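Local coordinates for protein methylmalonyl-CoA carboxyltransferase 12S subunit (Propionibacterium freudenreichii, PDB 1ON3) that transfers the carboxyl group of methylmalonyl-CoA to the biotin of the 1.3S subunit, forming propanoyl-CoA, as the hexameric core of transcarboxylase, at residues Y429-A434 against D488-A493. Sequence-based numbering, arbitrary orientation.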
ATOM      1  N   TYR E 429     -12.664 -30.546 -16.191  1.00 13.77           N
ATOM      2  CA  TYR E 429     -12.947 -31.978 -16.293  1.00 14.97           C
ATOM      3  C   TYR E 429     -13.647 -32.289 -17.598  1.00 17.84           C
ATOM      4  O   TYR E 429     -14.452 -31.492 -18.082  1.00 15.43           O
ATOM      5  CB  TYR E 429     -13.835 -32.460 -15.145  1.00 15.99           C
ATOM      6  CG  TYR E 429     -13.309 -32.103 -13.791  1.00 16.12           C
ATOM      7  CD1 TYR E 429     -13.792 -30.988 -13.118  1.00 15.80           C
ATOM      8  CD2 TYR E 429     -12.266 -32.827 -13.211  1.00 18.18           C
ATOM      9  CE1 TYR E 429     -13.247 -30.586 -11.902  1.00 20.38           C
ATOM     10  CE2 TYR E 429     -11.706 -32.428 -11.981  1.00 18.34           C
ATOM     11  CZ  TYR E 429     -12.208 -31.299 -11.342  1.00 21.75           C
ATOM     12  OH  TYR E 429     -11.661 -30.846 -10.161  1.00 19.73           O
ATOM     13  N   ALA E 430     -13.342 -33.455 -18.157  1.00 14.01           N
ATOM     14  CA  ALA E 430     -13.966 -33.889 -19.398  1.00 14.80           C
ATOM     15  C   ALA E 430     -14.839 -35.120 -19.149  1.00 17.17           C
ATOM     16  O   ALA E 430     -14.418 -36.057 -18.462  1.00 17.06           O
ATOM     17  CB  ALA E 430     -12.889 -34.228 -20.431  1.00 16.92           C
ATOM     18  N   TRP E 431     -16.065 -35.096 -19.665  1.00 11.59           N
ATOM     19  CA  TRP E 431     -16.938 -36.257 -19.556  1.00 10.99           C
ATOM     20  C   TRP E 431     -16.371 -37.159 -20.643  1.00 12.48           C
ATOM     21  O   TRP E 431     -15.583 -36.696 -21.469  1.00 14.43           O
ATOM     22  CB  TRP E 431     -18.380 -35.900 -19.882  1.00 11.02           C
ATOM     23  CG  TRP E 431     -19.164 -35.387 -18.699  1.00 12.25           C
ATOM     24  CD1 TRP E 431     -18.662 -34.855 -17.540  1.00 11.95           C
ATOM     25  CD2 TRP E 431     -20.584 -35.355 -18.573  1.00 13.79           C
ATOM     26  NE1 TRP E 431     -19.695 -34.495 -16.697  1.00 12.57           N
ATOM     27  CE2 TRP E 431     -20.884 -34.793 -17.309  1.00 15.55           C
ATOM     28  CE3 TRP E 431     -21.640 -35.749 -19.405  1.00 14.60           C
ATOM     29  CZ2 TRP E 431     -22.195 -34.617 -16.863  1.00 12.99           C
ATOM     30  CZ3 TRP E 431     -22.942 -35.574 -18.959  1.00 16.88           C
ATOM     31  CH2 TRP E 431     -23.209 -35.009 -17.693  1.00 13.91           C
ATOM     32  N   PRO E 432     -16.759 -38.450 -20.671  1.00 15.59           N
ATOM     33  CA  PRO E 432     -16.216 -39.335 -21.712  1.00 14.38           C
ATOM     34  C   PRO E 432     -16.701 -38.943 -23.102  1.00 15.09           C
ATOM     35  O   PRO E 432     -16.185 -39.417 -24.107  1.00 17.09           O
ATOM     36  CB  PRO E 432     -16.728 -40.717 -21.297  1.00 17.61           C
ATOM     37  CG  PRO E 432     -16.885 -40.602 -19.802  1.00 13.70           C
ATOM     38  CD  PRO E 432     -17.527 -39.225 -19.682  1.00 16.17           C
ATOM     39  N   SER E 433     -17.712 -38.088 -23.148  1.00 13.85           N
ATOM     40  CA  SER E 433     -18.281 -37.623 -24.415  1.00 14.08           C
ATOM     41  C   SER E 433     -17.668 -36.298 -24.865  1.00 14.54           C
ATOM     42  O   SER E 433     -18.040 -35.742 -25.913  1.00 16.06           O
ATOM     43  CB  SER E 433     -19.792 -37.460 -24.256  1.00 18.89           C
ATOM     44  OG  SER E 433     -20.099 -36.895 -22.983  1.00 18.83           O
ATOM     45  N   ALA E 434     -16.727 -35.799 -24.077  1.00 12.10           N
ATOM     46  CA  ALA E 434     -16.082 -34.531 -24.394  1.00 13.19           C
ATOM     47  C   ALA E 434     -15.365 -34.578 -25.733  1.00 18.62           C
ATOM     48  O   ALA E 434     -14.644 -35.537 -26.043  1.00 16.51           O
ATOM     49  CB  ALA E 434     -15.103 -34.149 -23.300  1.00 12.58           C
ATOM     50  N   ASP E 488      -8.708 -34.348 -15.568  1.00 15.94           N
ATOM     51  CA  ASP E 488      -9.050 -35.767 -15.573  1.00 19.67           C
ATOM     52  C   ASP E 488     -10.256 -36.006 -16.481  1.00 21.33           C
ATOM     53  O   ASP E 488     -10.941 -35.054 -16.871  1.00 20.19           O
ATOM     54  CB  ASP E 488      -9.416 -36.138 -14.134  1.00 15.49           C
ATOM     55  CG  ASP E 488      -9.544 -37.633 -13.905  1.00 21.56           C
ATOM     56  OD1 ASP E 488     -10.057 -38.012 -12.834  1.00 19.48           O
ATOM     57  OD2 ASP E 488      -9.124 -38.425 -14.767  1.00 21.68           O
ATOM     58  N   VAL E 489     -10.494 -37.268 -16.840  1.00 16.84           N
ATOM     59  CA  VAL E 489     -11.664 -37.640 -17.638  1.00 15.94           C
ATOM     60  C   VAL E 489     -12.519 -38.290 -16.557  1.00 18.21           C
ATOM     61  O   VAL E 489     -12.045 -39.163 -15.832  1.00 21.78           O
ATOM     62  CB  VAL E 489     -11.323 -38.662 -18.743  1.00 17.50           C
ATOM     63  CG1 VAL E 489     -12.583 -39.008 -19.544  1.00 14.78           C
ATOM     64  CG2 VAL E 489     -10.258 -38.083 -19.667  1.00 20.32           C
ATOM     65  N   ILE E 490     -13.770 -37.864 -16.436  1.00 18.32           N
ATOM     66  CA  ILE E 490     -14.622 -38.364 -15.366  1.00 15.97           C
ATOM     67  C   ILE E 490     -15.897 -39.080 -15.759  1.00 12.63           C
ATOM     68  O   ILE E 490     -16.416 -38.909 -16.852  1.00 19.98           O
ATOM     69  CB  ILE E 490     -15.054 -37.203 -14.421  1.00 17.42           C
ATOM     70  CG1 ILE E 490     -15.944 -36.202 -15.179  1.00 16.27           C
ATOM     71  CG2 ILE E 490     -13.827 -36.487 -13.870  1.00 21.28           C
ATOM     72  CD1 ILE E 490     -16.550 -35.104 -14.294  1.00 17.13           C
ATOM     73  N   ASP E 491     -16.396 -39.881 -14.825  1.00 16.82           N
ATOM     74  CA  ASP E 491     -17.654 -40.583 -14.981  1.00 18.99           C
ATOM     75  C   ASP E 491     -18.650 -39.433 -14.760  1.00 17.57           C
ATOM     76  O   ASP E 491     -18.589 -38.736 -13.733  1.00 17.61           O
ATOM     77  CB  ASP E 491     -17.772 -41.645 -13.876  1.00 16.59           C
ATOM     78  CG  ASP E 491     -19.137 -42.313 -13.817  1.00 18.85           C
ATOM     79  OD1 ASP E 491     -19.249 -43.305 -13.064  1.00 17.81           O
ATOM     80  OD2 ASP E 491     -20.095 -41.863 -14.484  1.00 16.78           O
ATOM     81  N   PRO E 492     -19.554 -39.201 -15.724  1.00 15.58           N
ATOM     82  CA  PRO E 492     -20.539 -38.118 -15.585  1.00 15.24           C
ATOM     83  C   PRO E 492     -21.241 -38.153 -14.234  1.00 17.91           C
ATOM     84  O   PRO E 492     -21.622 -37.112 -13.685  1.00 16.49           O
ATOM     85  CB  PRO E 492     -21.500 -38.373 -16.743  1.00 13.99           C
ATOM     86  CG  PRO E 492     -20.605 -38.985 -17.792  1.00 12.67           C
ATOM     87  CD  PRO E 492     -19.734 -39.925 -16.996  1.00 16.59           C
ATOM     88  N   ALA E 493     -21.403 -39.356 -13.693  1.00 17.23           N
ATOM     89  CA  ALA E 493     -22.081 -39.527 -12.412  1.00 18.67           C
ATOM     90  C   ALA E 493     -21.397 -38.822 -11.242  1.00 16.31           C
ATOM     91  O   ALA E 493     -22.048 -38.537 -10.241  1.00 19.56           O
ATOM     92  CB  ALA E 493     -22.236 -41.031 -12.094  1.00 16.38           C
TER
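Pro-492 sets its CB over one face of the Trp-431 indole, its ring tilted against the indole plane, a clear example of a proline–aromatic CH-pi contact just beyond the last paired residues of two parallel strands. This CB sits 3.5 Å from the centroid of the six-membered ring of Trp-431, only 6° off the ring normal. The indole swings to this position with CG anti to its own carbonyl carbon (chi1 -87°), and Pro-492 CG lies just outside the CD2 corner of the indole, 3.7 Å from Trp-431 CD2. The rings of Pro-432 and Pro-492 reach toward each other, CD to CD at 3.5 Å. Ile-490 reaches both aromatic residues: CG1, held between backbone N and carbonyl carbon (chi1 65°), comes obliquely to 3.8 Å from Trp-431 CD1, while its extended chain carries CD1 to 3.9 Å from CB of Tyr-429. With an alanine in place of Trp-431, Pro-492 would probably lose the face it rests on and Ile-490 one of its two aromatic neighbours. Beside these side chains the backbones pair in parallel: Ala-430 N donates to Asp-488 O (3.2 Å), and Ala-430 O receives from Ile-490 N (2.8 Å). Helix 495-505 packs on Tyr-429 and Ile-490, and Arg-23 of the second subunit forms a salt bridge with Asp-488. An Asx turn at Asp-491 leads the chain toward that helix. Strand 488-489, weakly bonded, is the outermost strand on this side of the mixed sheet within this chain, running parallel to 427-430 after a largely helical excursion, in the crotonase-like fold of carboxyltransferases.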